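PDB 6O59: germination protein from Bacillus megaterium, which probably takes part in sensing germinants as part of the spore receptor GerK3, this chain being the N-terminal domain of its A subunit. Local coordinates for residues N8-N13 / A41-Y46; T15-K20 / N99-S104. One frame throughout, in Å; residues are numbered along the deposited sequence.

Contact 1 of 2, residues N8-N13 / A41-Y46; sequences NLLSEN and AAAIVY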
ATOM      1  N   ASN A   8       7.342   9.891 -20.179  1.00 96.99           N
ATOM      2  CA  ASN A   8       6.461  11.002 -20.535  1.00 96.21           C
ATOM      3  C   ASN A   8       5.004  10.570 -20.510  1.00 98.01           C
ATOM      4  O   ASN A   8       4.192  11.312 -19.973  1.00 96.89           O
ATOM      5  CB  ASN A   8       6.830  11.619 -21.873  1.00 98.30           C
ATOM      6  CG  ASN A   8       8.035  12.521 -21.785  1.00113.95           C
ATOM      7  OD1 ASN A   8       9.137  12.161 -22.216  1.00112.19           O
ATOM      8  ND2 ASN A   8       7.859  13.716 -21.218  1.00 99.87           N
ATOM      9  N   LEU A   9       4.673   9.359 -21.003  1.00 93.72           N
ATOM     10  CA  LEU A   9       3.289   8.864 -20.968  1.00 91.42           C
ATOM     11  C   LEU A   9       2.858   8.488 -19.542  1.00 91.63           C
ATOM     12  O   LEU A   9       3.631   7.878 -18.797  1.00 90.95           O
ATOM     13  CB  LEU A   9       3.079   7.669 -21.910  1.00 93.56           C
ATOM     14  CG  LEU A   9       3.190   7.933 -23.420  1.00101.37           C
ATOM     15  CD1 LEU A   9       3.346   6.638 -24.168  1.00103.48           C
ATOM     16  CD2 LEU A   9       1.986   8.702 -23.948  1.00103.33           C
ATOM     17  N   LEU A  10       1.621   8.873 -19.172  1.00 84.99           N
ATOM     18  CA  LEU A  10       1.003   8.598 -17.870  1.00 80.00           C
ATOM     19  C   LEU A  10       0.782   7.085 -17.709  1.00 84.18           C
ATOM     20  O   LEU A  10       1.047   6.533 -16.639  1.00 81.98           O
ATOM     21  CB  LEU A  10      -0.324   9.392 -17.760  1.00 78.52           C
ATOM     22  CG  LEU A  10      -1.360   9.026 -16.706  1.00 79.07           C
ATOM     23  CD1 LEU A  10      -0.852   9.282 -15.317  1.00 76.29           C
ATOM     24  CD2 LEU A  10      -2.609   9.822 -16.905  1.00 80.49           C
ATOM     25  N   SER A  11       0.335   6.426 -18.795  1.00 83.29           N
ATOM     26  CA  SER A  11       0.109   4.985 -18.896  1.00 83.42           C
ATOM     27  C   SER A  11       1.365   4.216 -18.508  1.00 86.59           C
ATOM     28  O   SER A  11       1.283   3.243 -17.754  1.00 84.73           O
ATOM     29  CB  SER A  11      -0.294   4.622 -20.324  1.00 90.87           C
ATOM     30  OG  SER A  11       0.684   5.026 -21.272  1.00101.64           O
ATOM     31  N   GLU A  12       2.529   4.686 -19.014  1.00 84.53           N
ATOM     32  CA  GLU A  12       3.846   4.110 -18.779  1.00 85.00           C
ATOM     33  C   GLU A  12       4.257   4.272 -17.318  1.00 86.45           C
ATOM     34  O   GLU A  12       4.816   3.340 -16.732  1.00 86.13           O
ATOM     35  CB  GLU A  12       4.891   4.735 -19.714  1.00 89.44           C
ATOM     36  CG  GLU A  12       4.719   4.324 -21.170  1.00103.33           C
ATOM     37  CD  GLU A  12       5.866   4.617 -22.120  1.00126.08           C
ATOM     38  OE1 GLU A  12       6.219   3.706 -22.903  1.00129.26           O
ATOM     39  OE2 GLU A  12       6.398   5.752 -22.101  1.00117.17           O
ATOM     40  N   ASN A  13       3.946   5.438 -16.717  1.00 80.35           N
ATOM     41  CA  ASN A  13       4.283   5.716 -15.323  1.00 76.25           C
ATOM     42  C   ASN A  13       3.434   4.889 -14.399  1.00 79.37           C
ATOM     43  O   ASN A  13       3.940   4.405 -13.386  1.00 79.53           O
ATOM     44  CB  ASN A  13       4.131   7.192 -15.010  1.00 70.11           C
ATOM     45  CG  ASN A  13       5.233   8.022 -15.606  1.00 83.85           C
ATOM     46  OD1 ASN A  13       6.423   7.687 -15.521  1.00 82.58           O
ATOM     47  ND2 ASN A  13       4.861   9.122 -16.238  1.00 72.20           N
ATOM     48  N   ALA A  41      -5.369  13.645 -19.767  1.00 85.96           N
ATOM     49  CA  ALA A  41      -5.535  12.632 -18.735  1.00 81.31           C
ATOM     50  C   ALA A  41      -4.548  12.877 -17.610  1.00 82.94           C
ATOM     51  O   ALA A  41      -3.402  13.240 -17.866  1.00 82.93           O
ATOM     52  CB  ALA A  41      -5.327  11.247 -19.316  1.00 82.48           C
ATOM     53  N   ALA A  42      -5.001  12.700 -16.364  1.00 77.44           N
ATOM     54  CA  ALA A  42      -4.192  12.839 -15.157  1.00 74.48           C
ATOM     55  C   ALA A  42      -4.577  11.762 -14.152  1.00 76.11           C
ATOM     56  O   ALA A  42      -5.612  11.114 -14.314  1.00 75.85           O
ATOM     57  CB  ALA A  42      -4.367  14.228 -14.559  1.00 74.72           C
ATOM     58  N   ALA A  43      -3.732  11.534 -13.140  1.00 71.86           N
ATOM     59  CA  ALA A  43      -4.004  10.538 -12.100  1.00 70.38           C
ATOM     60  C   ALA A  43      -3.489  10.966 -10.733  1.00 73.85           C
ATOM     61  O   ALA A  43      -2.443  11.626 -10.646  1.00 72.52           O
ATOM     62  CB  ALA A  43      -3.393   9.188 -12.472  1.00 71.16           C
ATOM     63  N   ILE A  44      -4.239  10.576  -9.667  1.00 70.97           N
ATOM     64  CA  ILE A  44      -3.846  10.718  -8.260  1.00 69.78           C
ATOM     65  C   ILE A  44      -3.410   9.336  -7.791  1.00 73.48           C
ATOM     66  O   ILE A  44      -4.173   8.368  -7.931  1.00 74.18           O
ATOM     67  CB  ILE A  44      -4.900  11.319  -7.290  1.00 72.97           C
ATOM     68  CG1 ILE A  44      -5.857  12.303  -7.995  1.00 76.39           C
ATOM     69  CG2 ILE A  44      -4.197  11.951  -6.068  1.00 70.98           C
ATOM     70  CD1 ILE A  44      -7.044  12.800  -7.140  1.00 87.47           C
ATOM     71  N   VAL A  45      -2.183   9.233  -7.276  1.00 68.21           N
ATOM     72  CA  VAL A  45      -1.655   7.968  -6.768  1.00 67.17           C
ATOM     73  C   VAL A  45      -1.308   8.168  -5.302  1.00 68.44           C
ATOM     74  O   VAL A  45      -0.505   9.049  -4.981  1.00 68.67           O
ATOM     75  CB  VAL A  45      -0.445   7.401  -7.580  1.00 71.80           C
ATOM     76  CG1 VAL A  45      -0.036   6.024  -7.059  1.00 71.45           C
ATOM     77  CG2 VAL A  45      -0.747   7.325  -9.072  1.00 72.92           C
ATOM     78  N   TYR A  46      -1.894   7.344  -4.415  1.00 62.23           N
ATOM     79  CA  TYR A  46      -1.637   7.414  -2.980  1.00 59.82           C
ATOM     80  C   TYR A  46      -1.842   6.054  -2.288  1.00 63.69           C
ATOM     81  O   TYR A  46      -2.600   5.221  -2.786  1.00 64.02           O
ATOM     82  CB  TYR A  46      -2.534   8.493  -2.328  1.00 59.90           C
ATOM     83  CG  TYR A  46      -4.019   8.206  -2.378  1.00 62.12           C
ATOM     84  CD1 TYR A  46      -4.778   8.542  -3.499  1.00 65.07           C
ATOM     85  CD2 TYR A  46      -4.673   7.629  -1.293  1.00 63.05           C
ATOM     86  CE1 TYR A  46      -6.147   8.274  -3.549  1.00 67.14           C
ATOM     87  CE2 TYR A  46      -6.037   7.344  -1.337  1.00 64.62           C
ATOM     88  CZ  TYR A  46      -6.772   7.676  -2.464  1.00 75.35           C
ATOM     89  OH  TYR A  46      -8.124   7.416  -2.490  1.00 79.79           O
TER
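Leu10 reaches strand 40-47 with both of its methyl groups, and each finds a different alanine. CD1 packs on the methyl of Ala43, with 3.8 Å between Leu10 CD1 and Ala43 CB. CD2 serves the other end of the pair: it lies 3.9 Å from Ala41 CB and also touches the backbone, with Leu10 CD2 3.6 Å from Ala41 O. The isobutyl group thus spans two residues of the strand whose side chains face the helix, while the methyl of Ala42 between them points away. With CG anti to the backbone N (chi1 163°), the two leucine methyls are carried to the alanines. No hydrogen bond joins the two segments, so the contact is one of apolar packing, built from one large side chain and two small ones. Farther out, Ile113 of the adjoining strand 110-114 touches Leu10 and widens the apolar surface it meets. Backbone bonds from Ala43 to Ile113, from Ala41 to Asp115 just beyond that strand, and from Ala42 to Phe32 of strand 27-34, fix the alanines within the sheet. On the helical side Leu9 is the N-cap residue, and its O accepts the bond from Asn13 N at 3.2 Å; Leu10 therefore sits in the first turn. Such packing, a helix laid on one face of an antiparallel sheet through alternate strand residues, is that of a layered alpha-beta sandwich.

Contact 2 of 2, residues T15-K20 / N99-S104; sequences TLIKEK and NDLLSS
Lys20 and Leu102 meet with their side chains crossed at about a right angle, so that the leucine methyl lies against the aliphatic part of the lysine. Leu102 CD1 is 4.1 Å from Lys20 CD, and Lys20 CB is at the same distance from that methyl. Both residues carry CG anti to the carbonyl carbon (chi1 -74° in each), and both point from their helices toward the other segment. The lysine runs extended as far as CE and bends only at chi4 (-68°); its charged end makes a cation-pi interaction with Trp98, at the start of helix 98-106. One side chain thereby offers apolar methylenes to Leu102 and its charge to an aromatic ring. Here helix packs against helix beside the five-stranded antiparallel sheet of this half of the chain, and the more buried pair, Ile17 and Leu101, also touches that sheet. The CA-CB bond of Ile17 does not aim at helix 98-106, yet the end of its side chain comes nearer, with Ile17 CG1 4.3 Å from Leu101 CD2. Ile17 also rests on Ile113 and Leu101 on Leu111, both of strand 110-114, whereas the Lys20 pair is less deeply buried.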
ATOM      1  N   THR A  15       1.890   1.884 -15.205  1.00 77.79           N
ATOM      2  CA  THR A  15       2.271   0.474 -15.337  1.00 79.91           C
ATOM      3  C   THR A  15       3.511   0.166 -14.496  1.00 84.26           C
ATOM      4  O   THR A  15       3.522  -0.853 -13.802  1.00 84.03           O
ATOM      5  CB  THR A  15       2.497   0.084 -16.795  1.00 89.17           C
ATOM      6  OG1 THR A  15       3.262   1.106 -17.402  1.00 92.96           O
ATOM      7  CG2 THR A  15       1.197  -0.103 -17.559  1.00 88.04           C
ATOM      8  N   LEU A  16       4.514   1.093 -14.504  1.00 80.10           N
ATOM      9  CA  LEU A  16       5.777   0.987 -13.775  1.00 78.67           C
ATOM     10  C   LEU A  16       5.581   1.079 -12.261  1.00 79.90           C
ATOM     11  O   LEU A  16       6.288   0.373 -11.545  1.00 80.22           O
ATOM     12  CB  LEU A  16       6.802   2.026 -14.264  1.00 79.50           C
ATOM     13  CG  LEU A  16       7.559   1.656 -15.577  1.00 86.94           C
ATOM     14  CD1 LEU A  16       8.201   2.857 -16.191  1.00 87.87           C
ATOM     15  CD2 LEU A  16       8.620   0.588 -15.353  1.00 88.69           C
ATOM     16  N   ILE A  17       4.629   1.910 -11.764  1.00 73.59           N
ATOM     17  CA  ILE A  17       4.342   1.989 -10.323  1.00 70.59           C
ATOM     18  C   ILE A  17       3.808   0.620  -9.865  1.00 72.55           C
ATOM     19  O   ILE A  17       4.368   0.013  -8.952  1.00 71.69           O
ATOM     20  CB  ILE A  17       3.352   3.138  -9.972  1.00 71.82           C
ATOM     21  CG1 ILE A  17       3.995   4.520 -10.200  1.00 72.27           C
ATOM     22  CG2 ILE A  17       2.811   2.992  -8.525  1.00 68.82           C
ATOM     23  CD1 ILE A  17       2.985   5.635 -10.336  1.00 75.72           C
ATOM     24  N   LYS A  18       2.772   0.120 -10.555  1.00 68.87           N
ATOM     25  CA  LYS A  18       2.153  -1.181 -10.301  1.00 69.46           C
ATOM     26  C   LYS A  18       3.228  -2.291 -10.251  1.00 75.24           C
ATOM     27  O   LYS A  18       3.208  -3.146  -9.362  1.00 73.96           O
ATOM     28  CB  LYS A  18       1.094  -1.490 -11.376  1.00 73.38           C
ATOM     29  CG  LYS A  18      -0.102  -0.535 -11.375  1.00 91.72           C
ATOM     30  CD  LYS A  18      -1.233  -1.043 -12.265  1.00105.54           C
ATOM     31  CE  LYS A  18      -2.064   0.071 -12.865  1.00115.62           C
ATOM     32  NZ  LYS A  18      -1.447   0.628 -14.105  1.00126.88           N
ATOM     33  N   GLU A  19       4.182  -2.225 -11.185  1.00 73.90           N
ATOM     34  CA  GLU A  19       5.306  -3.133 -11.345  1.00 76.38           C
ATOM     35  C   GLU A  19       6.226  -3.076 -10.110  1.00 81.28           C
ATOM     36  O   GLU A  19       6.513  -4.109  -9.491  1.00 81.89           O
ATOM     37  CB  GLU A  19       6.067  -2.693 -12.602  1.00 80.05           C
ATOM     38  CG  GLU A  19       6.822  -3.758 -13.364  1.00 98.08           C
ATOM     39  CD  GLU A  19       7.651  -3.161 -14.488  1.00127.12           C
ATOM     40  OE1 GLU A  19       7.068  -2.799 -15.538  1.00110.55           O
ATOM     41  OE2 GLU A  19       8.885  -3.036 -14.308  1.00123.21           O
ATOM     42  N   LYS A  20       6.642  -1.852  -9.741  1.00 76.72           N
ATOM     43  CA  LYS A  20       7.599  -1.564  -8.684  1.00 75.63           C
ATOM     44  C   LYS A  20       7.052  -1.783  -7.284  1.00 79.19           C
ATOM     45  O   LYS A  20       7.812  -2.199  -6.401  1.00 79.89           O
ATOM     46  CB  LYS A  20       8.134  -0.140  -8.846  1.00 76.62           C
ATOM     47  CG  LYS A  20       9.128  -0.068 -10.017  1.00 85.94           C
ATOM     48  CD  LYS A  20       9.416   1.340 -10.515  1.00 88.60           C
ATOM     49  CE  LYS A  20      10.412   1.338 -11.651  1.00 93.76           C
ATOM     50  NZ  LYS A  20      11.779   0.936 -11.216  1.00 98.02           N
ATOM     51  N   ASN A  99      13.336   6.862  -7.604  1.00 82.90           N
ATOM     52  CA  ASN A  99      13.702   6.795  -6.193  1.00 82.26           C
ATOM     53  C   ASN A  99      12.914   7.818  -5.365  1.00 85.35           C
ATOM     54  O   ASN A  99      12.253   7.434  -4.386  1.00 82.52           O
ATOM     55  CB  ASN A  99      15.200   6.990  -6.011  1.00 86.93           C
ATOM     56  CG  ASN A  99      15.813   6.014  -5.044  1.00123.73           C
ATOM     57  OD1 ASN A  99      15.637   6.118  -3.815  1.00124.92           O
ATOM     58  ND2 ASN A  99      16.544   5.038  -5.584  1.00113.69           N
ATOM     59  N   ASP A 100      12.947   9.105  -5.802  1.00 82.57           N
ATOM     60  CA  ASP A 100      12.263  10.233  -5.163  1.00 79.91           C
ATOM     61  C   ASP A 100      10.749  10.067  -5.175  1.00 80.18           C
ATOM     62  O   ASP A 100      10.090  10.341  -4.164  1.00 77.46           O
ATOM     63  CB  ASP A 100      12.654  11.546  -5.853  1.00 82.85           C
ATOM     64  CG  ASP A 100      14.059  12.024  -5.566  1.00 90.71           C
ATOM     65  OD1 ASP A 100      14.724  11.430  -4.680  1.00 90.75           O
ATOM     66  OD2 ASP A 100      14.496  13.001  -6.218  1.00 97.32           O
ATOM     67  N   LEU A 101      10.204   9.616  -6.317  1.00 77.13           N
ATOM     68  CA  LEU A 101       8.773   9.368  -6.486  1.00 75.19           C
ATOM     69  C   LEU A 101       8.313   8.311  -5.492  1.00 77.06           C
ATOM     70  O   LEU A 101       7.397   8.561  -4.704  1.00 76.33           O
ATOM     71  CB  LEU A 101       8.464   8.919  -7.938  1.00 76.37           C
ATOM     72  CG  LEU A 101       6.997   8.645  -8.288  1.00 79.05           C
ATOM     73  CD1 LEU A 101       6.678   9.153  -9.661  1.00 81.49           C
ATOM     74  CD2 LEU A 101       6.672   7.168  -8.226  1.00 78.98           C
ATOM     75  N   LEU A 102       8.962   7.137  -5.529  1.00 72.49           N
ATOM     76  CA  LEU A 102       8.586   6.001  -4.708  1.00 70.42           C
ATOM     77  C   LEU A 102       8.709   6.284  -3.216  1.00 72.56           C
ATOM     78  O   LEU A 102       7.790   5.936  -2.479  1.00 72.06           O
ATOM     79  CB  LEU A 102       9.369   4.744  -5.099  1.00 71.73           C
ATOM     80  CG  LEU A 102       8.943   4.093  -6.418  1.00 76.26           C
ATOM     81  CD1 LEU A 102       9.901   2.989  -6.818  1.00 78.88           C
ATOM     82  CD2 LEU A 102       7.502   3.599  -6.373  1.00 72.77           C
ATOM     83  N   SER A 103       9.765   6.976  -2.784  1.00 68.12           N
ATOM     84  CA  SER A 103       9.948   7.290  -1.369  1.00 66.76           C
ATOM     85  C   SER A 103       8.858   8.233  -0.868  1.00 68.69           C
ATOM     86  O   SER A 103       8.389   8.047   0.257  1.00 68.78           O
ATOM     87  CB  SER A 103      11.329   7.878  -1.102  1.00 70.96           C
ATOM     88  OG  SER A 103      11.295   9.286  -1.252  1.00 84.17           O
ATOM     89  N   SER A 104       8.438   9.214  -1.692  1.00 63.97           N
ATOM     90  CA  SER A 104       7.395  10.165  -1.301  1.00 62.82           C
ATOM     91  C   SER A 104       6.026   9.438  -1.184  1.00 68.51           C
ATOM     92  O   SER A 104       5.274   9.654  -0.218  1.00 67.26           O
ATOM     93  CB  SER A 104       7.349  11.344  -2.266  1.00 65.98           C
ATOM     94  OG  SER A 104       6.190  11.371  -3.080  1.00 76.58           O
TER

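Helix 10-20 is common to both contacts: its first turn meets strand 40-47 in contact 1, and its later turns meet helix 98-106 in contact 2. The centres lie about 11 Å apart, on the same side of the chain's centre, and the two touch where Val45 CG2 of the strand comes 4.3 Å from Ile17 CD1 of the helix. Along the chain the segments alternate, 8-13, 15-20, 41-46, then 99-104; the shared helix brings an early strand and a later helix into one packing unit. Ile113 of strand 110-114 adjoins both, making the two contacts parts of one helix-on-sheet layer within the receptor subunit's N-terminal domain.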